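Local atomic coordinates of beta-galactosidase (Marinomonas sp. ef1, PDB entry 6Y2K), a protein that hydrolyses terminal beta-D-galactose units from beta-galactosides, as a cold-active, hexameric member of glycoside hydrolase family 42. Residues 292-297 against 438-443; 442-447 against 583-588; 410-415 against 449-454; 297-302 against 339-344. One frame throughout, in Å; residues are numbered along the deposited sequence.

Contact 1: residues 292-297 against 438-443; sequences PDAGAF and WCYRMY
The CA atoms of Phe297 and Tyr440 lie 7.1 Å apart, where the first turn of helix 294-305 meets the middle of helix 435-448. Phe297 fills the gap between two tyrosines that sit one helical turn apart. Its CG comes within 3.9 Å of Tyr440 CD2, which lies over one face of the phenylalanine, and the two planes are inclined at 42°. Toward Tyr443 it turns an edge: CD1 of Phe297 stands 3.7 Å from Tyr443 CG, over the tyrosine face, in a T-shaped pair with planes at 86°. With CG of Tyr443 anti to the backbone N (chi1 -179°), its ring reaches across to the start of the opposing helix, where CE2 comes 3.5 Å from the backbone N of Phe297. The hydroxyl carries on past Ala296, whose CB is 3.3 Å from Tyr443 OH, and bonds to Asp300. Tyr440 OH ends beside the 293-294 peptide, 3.1 Å from Ala294 N at an angle too poor for a bond; its hydrogen-bonding partner is the hydroxyl of Tyr278. Of the Asp293 side chain, CB is what meets the tyrosines, 3.5 Å from Tyr440 OH and 4.0 Å from Tyr443 CE2, while its OD1 makes salt bridges to Arg447 and Arg611. Were Tyr443 cut back to an alanine, the edge of Phe297 would probably face a gap and Asp300 OD2 would lose its hydroxyl partner. The three rings form a buried aromatic cluster, joining a helix of the catalytic TIM-barrel region to one of the trimerisation region.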
loop_
_atom_site.group_PDB
_atom_site.type_symbol
_atom_site.label_atom_id
_atom_site.label_comp_id
_atom_site.label_asym_id
_atom_site.label_seq_id
_atom_site.Cartn_x
_atom_site.Cartn_y
_atom_site.Cartn_z
ATOM N N PRO A 292 24.434 14.870 1.017
ATOM C CA PRO A 292 25.010 16.228 0.835
ATOM C C PRO A 292 25.859 16.796 1.983
ATOM O O PRO A 292 26.685 17.691 1.743
ATOM C CB PRO A 292 23.769 17.090 0.641
ATOM C CG PRO A 292 22.812 16.172 -0.034
ATOM C CD PRO A 292 23.001 14.862 0.667
ATOM N N ASP A 293 25.663 16.279 3.201
ATOM C CA ASP A 293 26.406 16.700 4.393
ATOM C C ASP A 293 27.422 15.696 4.947
ATOM O O ASP A 293 28.010 15.940 6.007
ATOM C CB ASP A 293 25.405 17.073 5.488
ATOM C CG ASP A 293 24.414 18.097 5.017
ATOM O OD1 ASP A 293 24.864 19.089 4.371
ATOM O OD2 ASP A 293 23.191 17.902 5.243
ATOM N N ALA A 294 27.659 14.598 4.236
ATOM C CA ALA A 294 28.527 13.541 4.741
ATOM C C ALA A 294 29.973 14.023 4.859
ATOM O O ALA A 294 30.629 13.793 5.874
ATOM C CB ALA A 294 28.441 12.311 3.848
ATOM N N GLY A 295 30.451 14.704 3.821
ATOM C CA GLY A 295 31.782 15.316 3.841
ATOM C C GLY A 295 31.792 16.576 4.685
ATOM O O GLY A 295 32.623 16.727 5.577
ATOM N N ALA A 296 30.847 17.464 4.379
ATOM C CA ALA A 296 30.686 18.758 5.048
ATOM C C ALA A 296 30.755 18.698 6.566
ATOM O O ALA A 296 31.497 19.462 7.182
ATOM C CB ALA A 296 29.374 19.401 4.611
ATOM N N PHE A 297 29.969 17.809 7.175
ATOM C CA PHE A 297 29.965 17.645 8.627
ATOM C C PHE A 297 31.378 17.417 9.164
ATOM O O PHE A 297 31.799 18.066 10.119
ATOM C CB PHE A 297 29.052 16.479 9.047
ATOM C CG PHE A 297 28.904 16.340 10.540
ATOM C CD1 PHE A 297 27.915 17.041 11.221
ATOM C CD2 PHE A 297 29.771 15.535 11.274
ATOM C CE1 PHE A 297 27.784 16.936 12.594
ATOM C CE2 PHE A 297 29.640 15.423 12.657
ATOM C CZ PHE A 297 28.643 16.117 13.312
ATOM N N TRP A 438 21.689 13.130 16.053
ATOM C CA TRP A 438 21.036 14.393 16.409
ATOM C C TRP A 438 21.886 15.594 15.973
ATOM O O TRP A 438 21.357 16.524 15.362
ATOM C CB TRP A 438 20.729 14.435 17.912
ATOM C CG TRP A 438 20.154 15.742 18.406
ATOM C CD1 TRP A 438 20.702 16.559 19.336
ATOM C CD2 TRP A 438 18.927 16.367 17.992
ATOM N NE1 TRP A 438 19.908 17.661 19.537
ATOM C CE2 TRP A 438 18.809 17.573 18.726
ATOM C CE3 TRP A 438 17.923 16.034 17.072
ATOM C CZ2 TRP A 438 17.712 18.449 18.579
ATOM C CZ3 TRP A 438 16.833 16.905 16.916
ATOM C CH2 TRP A 438 16.748 18.107 17.661
ATOM N N CYS A 439 23.196 15.547 16.251
ATOM C CA CYS A 439 24.123 16.602 15.807
ATOM C C CYS A 439 24.101 16.744 14.279
ATOM O O CYS A 439 23.990 17.857 13.744
ATOM C CB CYS A 439 25.556 16.336 16.288
ATOM S SG CYS A 439 25.851 16.493 18.068
ATOM N N TYR A 440 24.145 15.604 13.593
ATOM C CA TYR A 440 24.134 15.563 12.131
ATOM C C TYR A 440 22.839 16.138 11.555
ATOM O O TYR A 440 22.885 16.871 10.583
ATOM C CB TYR A 440 24.319 14.125 11.631
ATOM C CG TYR A 440 24.602 14.006 10.156
ATOM C CD1 TYR A 440 23.565 13.880 9.230
ATOM C CD2 TYR A 440 25.910 13.999 9.678
ATOM C CE1 TYR A 440 23.829 13.761 7.874
ATOM C CE2 TYR A 440 26.178 13.867 8.323
ATOM C CZ TYR A 440 25.135 13.758 7.426
ATOM O OH TYR A 440 25.402 13.616 6.087
ATOM N N ARG A 441 21.699 15.806 12.160
ATOM C CA ARG A 441 20.400 16.318 11.684
ATOM C C ARG A 441 20.182 17.813 12.000
ATOM O O ARG A 441 19.526 18.517 11.219
ATOM C CB ARG A 441 19.247 15.463 12.214
ATOM C CG ARG A 441 19.271 14.017 11.733
ATOM C CD ARG A 441 19.147 13.895 10.223
ATOM N NE ARG A 441 19.321 12.520 9.748
ATOM C CZ ARG A 441 19.393 12.165 8.464
ATOM N NH1 ARG A 441 19.292 13.069 7.492
ATOM N NH2 ARG A 441 19.558 10.890 8.134
ATOM N N MET A 442 20.741 18.294 13.109
ATOM C CA MET A 442 20.753 19.747 13.377
ATOM C C MET A 442 21.628 20.450 12.327
ATOM O O MET A 442 21.249 21.494 11.800
ATOM C CB MET A 442 21.240 20.073 14.794
ATOM C CG MET A 442 20.284 19.629 15.900
ATOM S SD MET A 442 20.506 20.547 17.438
ATOM C CE MET A 442 19.537 22.010 17.093
ATOM N N TYR A 443 22.769 19.835 12.006
ATOM C CA TYR A 443 23.689 20.354 10.999
ATOM C C TYR A 443 23.054 20.381 9.600
ATOM O O TYR A 443 23.191 21.370 8.876
ATOM C CB TYR A 443 24.986 19.534 11.004
ATOM C CG TYR A 443 26.041 19.996 10.021
ATOM C CD1 TYR A 443 26.924 21.035 10.343
ATOM C CD2 TYR A 443 26.173 19.382 8.784
ATOM C CE1 TYR A 443 27.910 21.441 9.450
ATOM C CE2 TYR A 443 27.144 19.782 7.882
ATOM C CZ TYR A 443 28.007 20.812 8.215
ATOM O OH TYR A 443 28.955 21.193 7.301
#

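Contact 2: residues 442-447 against 583-588; sequences MYEAMR and IDNTLL
Two groups hold Glu444 OE2: a water donates to it at 2.8 Å, and Arg441 forms a salt bridge with it from one turn back in the same helix. That water also accepts from Asn585 ND2 at 3.0 Å, so it spans the 4.3 Å between Glu444 OE2 and Asn585 ND2. The Glu444 chain is fully stretched, with CG anti to the backbone N (chi1 176°), which carries its carboxylate out along the side of the helix to the water; its other oxygen, OE1, is bonded to His291. Asn585 is just as fully engaged, since ND2 also bonds to Glu448 and OD1 takes up the amine of Lys589. Beside this polar bridge the helices meet through apolar side chains. Both helices belong to the trimerisation region, an alpha/beta domain of the glutamine amidotransferase-like clan, and helix 585-598 starts here with Asp584 as its N-cap: Leu587 N donates to Asp584 OD1 at 2.9 Å, nearly straight at 169°. This capping bond ties down the turn from which Leu588 projects at the neighbouring helix. Its CB rests 3.7 Å from Ala445 CB, a small residue against which the two backbones close to 6.1 Å between the CA atoms of Ala445 and Leu588. Met442, one turn before Ala445, crosses the leucine at about a right angle. The bend in its chain at chi3 (83°) folds the terminal methyl back, placing Met442 CE 3.9 Å from Leu588 CD2.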
loop_
_atom_site.group_PDB
_atom_site.type_symbol
_atom_site.label_atom_id
_atom_site.label_comp_id
_atom_site.label_asym_id
_atom_site.label_seq_id
_atom_site.Cartn_x
_atom_site.Cartn_y
_atom_site.Cartn_z
ATOM N N MET A 442 20.741 18.294 13.109
ATOM C CA MET A 442 20.753 19.747 13.377
ATOM C C MET A 442 21.628 20.450 12.327
ATOM O O MET A 442 21.249 21.494 11.800
ATOM C CB MET A 442 21.240 20.073 14.794
ATOM C CG MET A 442 20.284 19.629 15.900
ATOM S SD MET A 442 20.506 20.547 17.438
ATOM C CE MET A 442 19.537 22.010 17.093
ATOM N N TYR A 443 22.769 19.835 12.006
ATOM C CA TYR A 443 23.689 20.354 10.999
ATOM C C TYR A 443 23.054 20.381 9.600
ATOM O O TYR A 443 23.191 21.370 8.876
ATOM C CB TYR A 443 24.986 19.534 11.004
ATOM C CG TYR A 443 26.041 19.996 10.021
ATOM C CD1 TYR A 443 26.924 21.035 10.343
ATOM C CD2 TYR A 443 26.173 19.382 8.784
ATOM C CE1 TYR A 443 27.910 21.441 9.450
ATOM C CE2 TYR A 443 27.144 19.782 7.882
ATOM C CZ TYR A 443 28.007 20.812 8.215
ATOM O OH TYR A 443 28.955 21.193 7.301
ATOM N N GLU A 444 22.366 19.299 9.231
ATOM C CA GLU A 444 21.645 19.221 7.955
ATOM C C GLU A 444 20.645 20.367 7.782
ATOM O O GLU A 444 20.572 20.963 6.708
ATOM C CB GLU A 444 20.921 17.878 7.821
ATOM C CG GLU A 444 20.056 17.730 6.579
ATOM C CD GLU A 444 19.368 16.378 6.499
ATOM O OE1 GLU A 444 19.374 15.765 5.412
ATOM O OE2 GLU A 444 18.816 15.933 7.526
ATOM N N ALA A 445 19.883 20.654 8.835
ATOM C CA ALA A 445 18.938 21.778 8.836
ATOM C C ALA A 445 19.632 23.132 8.596
ATOM O O ALA A 445 19.151 23.948 7.805
ATOM C CB ALA A 445 18.149 21.804 10.139
ATOM N N MET A 446 20.764 23.354 9.266
ATOM C CA MET A 446 21.587 24.560 9.044
ATOM C C MET A 446 22.024 24.664 7.590
ATOM O O MET A 446 21.944 25.740 6.973
ATOM C CB MET A 446 22.847 24.545 9.914
ATOM C CG MET A 446 22.615 24.693 11.409
ATOM S SD MET A 446 24.176 24.472 12.291
ATOM C CE MET A 446 23.610 24.792 13.948
ATOM N N ARG A 447 22.475 23.536 7.045
ATOM C CA ARG A 447 22.973 23.478 5.674
ATOM C C ARG A 447 21.882 23.661 4.621
ATOM O O ARG A 447 22.126 24.291 3.580
ATOM C CB ARG A 447 23.713 22.165 5.442
ATOM C CG ARG A 447 25.021 22.062 6.221
ATOM C CD ARG A 447 26.199 22.430 5.340
ATOM N NE ARG A 447 26.410 21.404 4.319
ATOM C CZ ARG A 447 27.150 21.545 3.225
ATOM N NH1 ARG A 447 27.785 22.690 2.964
ATOM N NH2 ARG A 447 27.254 20.526 2.376
ATOM N N ILE A 583 12.767 17.830 17.820
ATOM C CA ILE A 583 11.841 18.306 16.797
ATOM C C ILE A 583 12.294 17.880 15.404
ATOM O O ILE A 583 13.490 17.648 15.166
ATOM C CB ILE A 583 11.637 19.836 16.881
ATOM C CG1 ILE A 583 12.971 20.599 16.769
ATOM C CG2 ILE A 583 10.904 20.183 18.173
ATOM C CD1 ILE A 583 12.852 22.108 16.754
ATOM N N ASP A 584 11.329 17.751 14.496
ATOM C CA ASP A 584 11.594 17.281 13.128
ATOM C C ASP A 584 12.357 18.298 12.266
ATOM O O ASP A 584 12.580 19.452 12.677
ATOM C CB ASP A 584 10.292 16.791 12.444
ATOM C CG ASP A 584 9.291 17.915 12.131
ATOM O OD1 ASP A 584 9.671 19.104 12.005
ATOM O OD2 ASP A 584 8.090 17.589 11.987
ATOM N N ASN A 585 12.764 17.864 11.077
ATOM C CA ASN A 585 13.549 18.708 10.160
ATOM C C ASN A 585 12.877 20.058 9.832
ATOM O O ASN A 585 13.548 21.098 9.785
ATOM C CB ASN A 585 13.857 17.921 8.870
ATOM C CG ASN A 585 14.495 18.776 7.786
ATOM O OD1 ASN A 585 13.807 19.250 6.880
ATOM N ND2 ASN A 585 15.796 18.979 7.873
ATOM N N THR A 586 11.568 20.029 9.602
ATOM C CA THR A 586 10.796 21.238 9.321
ATOM C C THR A 586 10.915 22.251 10.453
ATOM O O THR A 586 11.222 23.421 10.215
ATOM C CB THR A 586 9.311 20.908 9.039
ATOM O OG1 THR A 586 9.229 20.220 7.788
ATOM C CG2 THR A 586 8.447 22.171 8.959
ATOM N N LEU A 587 10.676 21.790 11.674
ATOM C CA LEU A 587 10.733 22.648 12.847
ATOM C C LEU A 587 12.163 23.087 13.171
ATOM O O LEU A 587 12.365 24.202 13.635
ATOM C CB LEU A 587 10.096 21.946 14.045
ATOM C CG LEU A 587 8.576 21.775 13.965
ATOM C CD1 LEU A 587 8.090 20.832 15.042
ATOM C CD2 LEU A 587 7.872 23.117 14.091
ATOM N N LEU A 588 13.147 22.220 12.928
ATOM C CA LEU A 588 14.559 22.604 13.069
ATOM C C LEU A 588 14.877 23.803 12.179
ATOM O O LEU A 588 15.477 24.778 12.640
ATOM C CB LEU A 588 15.501 21.441 12.742
ATOM C CG LEU A 588 15.686 20.360 13.814
ATOM C CD1 LEU A 588 16.468 19.186 13.237
ATOM C CD2 LEU A 588 16.374 20.878 15.067
HETATM O O HOH W 1 17.631 17.452 9.622
#

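Contact 3: residues 410-415 against 449-454; sequences GKVALM and LGLSVD
Asp454 joins the neighbouring strand through both its backbone and its side chain. Its N donates to Val412 O at 2.9 Å and its O receives Leu414 N, also at 2.9 Å, both bonds close to straight. These are the register bonds of a parallel pair, strand 412-415 beside strand 453-456, joined by a helical connection (418-426 and 435-448) in a beta-alpha-beta crossover; strand 453-456 is one of the two edge strands of its sheet within the chain. The carboxylate adds a third bond: Gly410 N reaches Asp454 OD1 at 2.9 Å, coming from above the carboxylate plane, 58° out of it. Arg303 forms a salt bridge with the same oxygen, and OD2 bonds to the hydroxyl of Tyr465. A leucine in place of Asp454 would probably leave Gly410 N and the Arg303 guanidinium without this partner, setting the entry to strand 412-415 freer to move. Gly410 suits its place because a side chain there would run into Ser452 O. Before the strands come together, a water bridges them, accepting from Lys411 N and donating to Ser452 O, each at 2.8 Å. The turn leading in leaves the helix through a Schellman motif, with Gly450 at positive phi as its C-prime residue. On the helix-facing side of the sheet, Val412 packs on Met446, and Val453 on both Tyr443 and Met446, while Ala413 and Asp454 occupy the other face. Val412 CG2, anti to its own carbonyl carbon, ends up against the leucine of the incoming turn, 4.1 Å from Leu451 CD2.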
loop_
_atom_site.group_PDB
_atom_site.type_symbol
_atom_site.label_atom_id
_atom_site.label_comp_id
_atom_site.label_asym_id
_atom_site.label_seq_id
_atom_site.Cartn_x
_atom_site.Cartn_y
_atom_site.Cartn_z
ATOM N N GLY A 410 32.748 29.902 9.578
ATOM C CA GLY A 410 31.346 30.330 9.598
ATOM C C GLY A 410 31.064 31.197 10.813
ATOM O O GLY A 410 31.857 31.233 11.759
ATOM N N LYS A 411 29.940 31.907 10.778
ATOM C CA LYS A 411 29.468 32.698 11.921
ATOM C C LYS A 411 28.470 31.941 12.799
ATOM O O LYS A 411 28.005 32.474 13.814
ATOM C CB LYS A 411 28.847 34.004 11.430
ATOM C CG LYS A 411 29.801 34.794 10.561
ATOM C CD LYS A 411 29.394 36.247 10.432
ATOM C CE LYS A 411 30.415 37.003 9.593
ATOM N NZ LYS A 411 30.278 38.468 9.806
ATOM N N VAL A 412 28.124 30.720 12.383
ATOM C CA VAL A 412 27.328 29.795 13.183
ATOM C C VAL A 412 28.243 28.684 13.673
ATOM O O VAL A 412 28.984 28.105 12.877
ATOM C CB VAL A 412 26.179 29.173 12.355
ATOM C CG1 VAL A 412 25.387 28.173 13.189
ATOM C CG2 VAL A 412 25.268 30.266 11.819
ATOM N N ALA A 413 28.183 28.398 14.977
ATOM C CA ALA A 413 28.941 27.312 15.589
ATOM C C ALA A 413 28.008 26.232 16.140
ATOM O O ALA A 413 26.986 26.536 16.772
ATOM C CB ALA A 413 29.838 27.844 16.696
ATOM N N LEU A 414 28.373 24.978 15.880
ATOM C CA LEU A 414 27.738 23.806 16.476
ATOM C C LEU A 414 28.781 23.158 17.387
ATOM O O LEU A 414 29.846 22.776 16.920
ATOM C CB LEU A 414 27.305 22.844 15.371
ATOM C CG LEU A 414 26.561 21.562 15.777
ATOM C CD1 LEU A 414 25.738 21.047 14.607
ATOM C CD2 LEU A 414 27.493 20.461 16.283
ATOM N N MET A 415 28.491 23.052 18.679
ATOM C CA MET A 415 29.444 22.487 19.644
ATOM C C MET A 415 29.331 20.963 19.716
ATOM O O MET A 415 28.290 20.435 20.143
ATOM C CB MET A 415 29.215 23.085 21.036
ATOM C CG MET A 415 30.198 22.624 22.110
ATOM S SD MET A 415 30.015 23.546 23.651
ATOM C CE MET A 415 30.773 25.094 23.164
ATOM N N LEU A 449 19.465 25.579 5.034
ATOM C CA LEU A 449 19.250 27.030 5.109
ATOM C C LEU A 449 20.408 27.852 4.540
ATOM O O LEU A 449 20.415 29.080 4.667
ATOM C CB LEU A 449 18.982 27.439 6.558
ATOM C CG LEU A 449 17.676 26.929 7.158
ATOM C CD1 LEU A 449 17.621 27.265 8.642
ATOM C CD2 LEU A 449 16.466 27.508 6.434
ATOM N N GLY A 450 21.369 27.190 3.893
ATOM C CA GLY A 450 22.475 27.867 3.241
ATOM C C GLY A 450 23.563 28.410 4.150
ATOM O O GLY A 450 24.402 29.181 3.688
ATOM N N LEU A 451 23.585 27.995 5.417
ATOM C CA LEU A 451 24.533 28.553 6.388
ATOM C C LEU A 451 25.931 27.923 6.264
ATOM O O LEU A 451 26.055 26.715 6.039
ATOM C CB LEU A 451 24.012 28.359 7.813
ATOM C CG LEU A 451 22.744 29.134 8.180
ATOM C CD1 LEU A 451 22.097 28.580 9.440
ATOM C CD2 LEU A 451 23.042 30.617 8.357
ATOM N N SER A 452 26.965 28.758 6.397
ATOM C CA SER A 452 28.349 28.302 6.576
ATOM C C SER A 452 28.612 28.123 8.068
ATOM O O SER A 452 28.309 29.013 8.874
ATOM C CB SER A 452 29.342 29.303 5.962
ATOM O OG SER A 452 29.167 29.399 4.547
ATOM N N VAL A 453 29.179 26.975 8.431
ATOM C CA VAL A 453 29.226 26.518 9.824
ATOM C C VAL A 453 30.646 26.159 10.284
ATOM O O VAL A 453 31.462 25.675 9.488
ATOM C CB VAL A 453 28.306 25.276 9.974
ATOM C CG1 VAL A 453 28.315 24.727 11.387
ATOM C CG2 VAL A 453 26.888 25.630 9.554
ATOM N N ASP A 454 30.928 26.435 11.559
ATOM C CA ASP A 454 32.052 25.843 12.297
ATOM C C ASP A 454 31.489 24.830 13.269
ATOM O O ASP A 454 30.437 25.054 13.873
ATOM C CB ASP A 454 32.812 26.888 13.128
ATOM C CG ASP A 454 33.833 27.663 12.326
ATOM O OD1 ASP A 454 33.800 27.627 11.082
ATOM O OD2 ASP A 454 34.691 28.299 12.964
HETATM O O HOH W 2 28.281 31.829 8.546
#

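Contact 4: residues 297-302 against 339-344; sequences FHHDLY and WEAFSH
His299 and His344 each hand a ring N-H to a carboxylate of the other helix, so two histidine-carboxylate bonds run in opposite senses across the contact. His299 NE2 donates to Glu340 OE1 at 2.8 Å with a bent angle of 149°, approaching the oxygen on its anti side. The remaining nitrogen, ND1, takes the indole N-H of Trp264, and the other Glu340 oxygen bonds to the hydroxyl of Tyr624. The second bond is shorter and straighter: His344 ND1 meets Asp300 OD1 at 2.7 Å and 170°. The oxygen lies in the plane of the imidazole, whereas the donor stands well above the carboxylate plane. Arg303 shares OD1 through a salt bridge, and Tyr443 occupies OD2, so both Asp300 oxygens have partners. Within helix 333-343, Ser343 OG closes on Glu340 O at 2.7 Å. Between the polar ends the packing is close, with His299 CB 3.4 Å from His344 CB. Ala341 CA sits over one face of the His299 ring, 3.9 Å from its centroid, a CH-pi contact. These are successive helices on the outside of the TIM barrel, and His299 and Ala341 also touch strand 310-315. With ND1 accepting and NE2 donating, His299 is probably neutral, while the arginine beside Asp300 would help keep that carboxylate ionised; His299, Glu340 and Asp300 thus have each polar side-chain atom paired with a partner.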
loop_
_atom_site.group_PDB
_atom_site.type_symbol
_atom_site.label_atom_id
_atom_site.label_comp_id
_atom_site.label_asym_id
_atom_site.label_seq_id
_atom_site.Cartn_x
_atom_site.Cartn_y
_atom_site.Cartn_z
ATOM N N PHE A 297 29.969 17.809 7.175
ATOM C CA PHE A 297 29.965 17.645 8.627
ATOM C C PHE A 297 31.378 17.417 9.164
ATOM O O PHE A 297 31.799 18.066 10.119
ATOM C CB PHE A 297 29.052 16.479 9.047
ATOM C CG PHE A 297 28.904 16.340 10.540
ATOM C CD1 PHE A 297 27.915 17.041 11.221
ATOM C CD2 PHE A 297 29.771 15.535 11.274
ATOM C CE1 PHE A 297 27.784 16.936 12.594
ATOM C CE2 PHE A 297 29.640 15.423 12.657
ATOM C CZ PHE A 297 28.643 16.117 13.312
ATOM N N HIS A 298 32.098 16.502 8.528
ATOM C CA HIS A 298 33.445 16.136 8.945
ATOM C C HIS A 298 34.508 17.179 8.571
ATOM O O HIS A 298 35.451 17.386 9.329
ATOM C CB HIS A 298 33.791 14.757 8.393
ATOM C CG HIS A 298 32.935 13.680 8.968
ATOM N ND1 HIS A 298 31.814 13.202 8.328
ATOM C CD2 HIS A 298 32.995 13.038 10.159
ATOM C CE1 HIS A 298 31.230 12.293 9.091
ATOM N NE2 HIS A 298 31.925 12.175 10.206
ATOM N N HIS A 299 34.353 17.838 7.429
ATOM C CA HIS A 299 35.265 18.932 7.074
ATOM C C HIS A 299 35.250 19.999 8.188
ATOM O O HIS A 299 36.300 20.456 8.629
ATOM C CB HIS A 299 34.879 19.603 5.761
ATOM C CG HIS A 299 34.921 18.710 4.564
ATOM N ND1 HIS A 299 35.907 17.773 4.359
ATOM C CD2 HIS A 299 34.117 18.651 3.477
ATOM C CE1 HIS A 299 35.703 17.164 3.203
ATOM N NE2 HIS A 299 34.617 17.673 2.650
ATOM N N ASP A 300 34.055 20.372 8.646
ATOM C CA ASP A 300 33.903 21.373 9.719
ATOM C C ASP A 300 34.377 20.877 11.098
ATOM O O ASP A 300 35.042 21.617 11.834
ATOM C CB ASP A 300 32.448 21.880 9.789
ATOM C CG ASP A 300 32.035 22.702 8.555
ATOM O OD1 ASP A 300 32.924 23.274 7.859
ATOM O OD2 ASP A 300 30.808 22.768 8.279
ATOM N N LEU A 301 34.038 19.641 11.448
ATOM C CA LEU A 301 34.520 19.033 12.696
ATOM C C LEU A 301 36.058 18.993 12.737
ATOM O O LEU A 301 36.676 19.412 13.721
ATOM C CB LEU A 301 33.947 17.618 12.854
ATOM C CG LEU A 301 34.457 16.709 13.976
ATOM C CD1 LEU A 301 34.068 17.231 15.349
ATOM C CD2 LEU A 301 33.907 15.307 13.762
ATOM N N TYR A 302 36.663 18.518 11.657
ATOM C CA TYR A 302 38.121 18.341 11.621
ATOM C C TYR A 302 38.903 19.639 11.380
ATOM O O TYR A 302 40.036 19.758 11.846
ATOM C CB TYR A 302 38.518 17.211 10.655
ATOM C CG TYR A 302 38.019 15.837 11.119
ATOM C CD1 TYR A 302 38.204 15.414 12.438
ATOM C CD2 TYR A 302 37.358 14.965 10.249
ATOM C CE1 TYR A 302 37.736 14.179 12.883
ATOM C CE2 TYR A 302 36.902 13.715 10.687
ATOM C CZ TYR A 302 37.098 13.327 12.006
ATOM O OH TYR A 302 36.673 12.097 12.490
ATOM N N TRP A 339 36.119 19.939 -4.753
ATOM C CA TRP A 339 35.687 21.332 -4.538
ATOM C C TRP A 339 34.960 21.505 -3.221
ATOM O O TRP A 339 35.121 22.523 -2.557
ATOM C CB TRP A 339 34.812 21.854 -5.678
ATOM C CG TRP A 339 35.616 22.391 -6.801
ATOM C CD1 TRP A 339 35.698 21.895 -8.061
ATOM C CD2 TRP A 339 36.491 23.516 -6.748
ATOM N NE1 TRP A 339 36.562 22.657 -8.817
ATOM C CE2 TRP A 339 37.069 23.657 -8.028
ATOM C CE3 TRP A 339 36.840 24.425 -5.746
ATOM C CZ2 TRP A 339 37.976 24.674 -8.330
ATOM C CZ3 TRP A 339 37.753 25.440 -6.048
ATOM C CH2 TRP A 339 38.298 25.560 -7.332
ATOM N N GLU A 340 34.159 20.506 -2.852
ATOM C CA GLU A 340 33.473 20.500 -1.561
ATOM C C GLU A 340 34.488 20.719 -0.446
ATOM O O GLU A 340 34.340 21.652 0.353
ATOM C CB GLU A 340 32.706 19.174 -1.381
ATOM C CG GLU A 340 32.026 18.942 -0.046
ATOM C CD GLU A 340 31.786 17.455 0.181
ATOM O OE1 GLU A 340 32.684 16.809 0.759
ATOM O OE2 GLU A 340 30.729 16.933 -0.249
ATOM N N ALA A 341 35.526 19.884 -0.406
ATOM C CA ALA A 341 36.564 20.010 0.635
ATOM C C ALA A 341 37.221 21.400 0.620
ATOM O O ALA A 341 37.393 22.020 1.683
ATOM C CB ALA A 341 37.609 18.920 0.500
ATOM N N PHE A 342 37.541 21.905 -0.573
ATOM C CA PHE A 342 38.121 23.265 -0.706
ATOM C C PHE A 342 37.197 24.357 -0.164
ATOM O O PHE A 342 37.671 25.286 0.487
ATOM C CB PHE A 342 38.477 23.591 -2.160
ATOM C CG PHE A 342 39.616 22.769 -2.736
ATOM C CD1 PHE A 342 40.600 22.184 -1.932
ATOM C CD2 PHE A 342 39.721 22.628 -4.108
ATOM C CE1 PHE A 342 41.630 21.441 -2.497
ATOM C CE2 PHE A 342 40.765 21.913 -4.678
ATOM C CZ PHE A 342 41.716 21.312 -3.873
ATOM N N SER A 343 35.888 24.229 -0.392
ATOM C CA SER A 343 34.911 25.199 0.150
ATOM C C SER A 343 34.876 25.259 1.687
ATOM O O SER A 343 34.516 26.298 2.251
ATOM C CB SER A 343 33.501 24.953 -0.414
ATOM O OG SER A 343 32.840 23.859 0.223
ATOM N N HIS A 344 35.240 24.156 2.352
ATOM C CA HIS A 344 35.361 24.105 3.816
ATOM C C HIS A 344 36.780 24.455 4.320
ATOM O O HIS A 344 37.068 24.291 5.512
ATOM C CB HIS A 344 34.929 22.716 4.342
ATOM C CG HIS A 344 33.461 22.437 4.194
ATOM N ND1 HIS A 344 32.570 22.576 5.237
ATOM C CD2 HIS A 344 32.728 22.036 3.126
ATOM C CE1 HIS A 344 31.351 22.278 4.816
ATOM N NE2 HIS A 344 31.418 21.944 3.538
#

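All four contacts are buried, the centre of contact 4 about 10 Å from the centre of the chain, that of contact 2 about 20 Å. Contact 4 is internal to the barrel region and contacts 2 and 3 to the trimerisation region; contact 1 spans the two. Helix 294-305 serves contacts 1 and 4, helix 435-448 serves contacts 1 and 2, and that helix runs on into the 449-454 side of contact 3. Their chemistry differs accordingly: aromatic rings at the seam, aliphatic groups with a bridging water in contact 2, backbone bonds in the sheet, histidine-carboxylate pairs between barrel helices. Tyr443 joins contacts 1, 3 and 4, touching Phe297, Leu414, Val453 and Asp300.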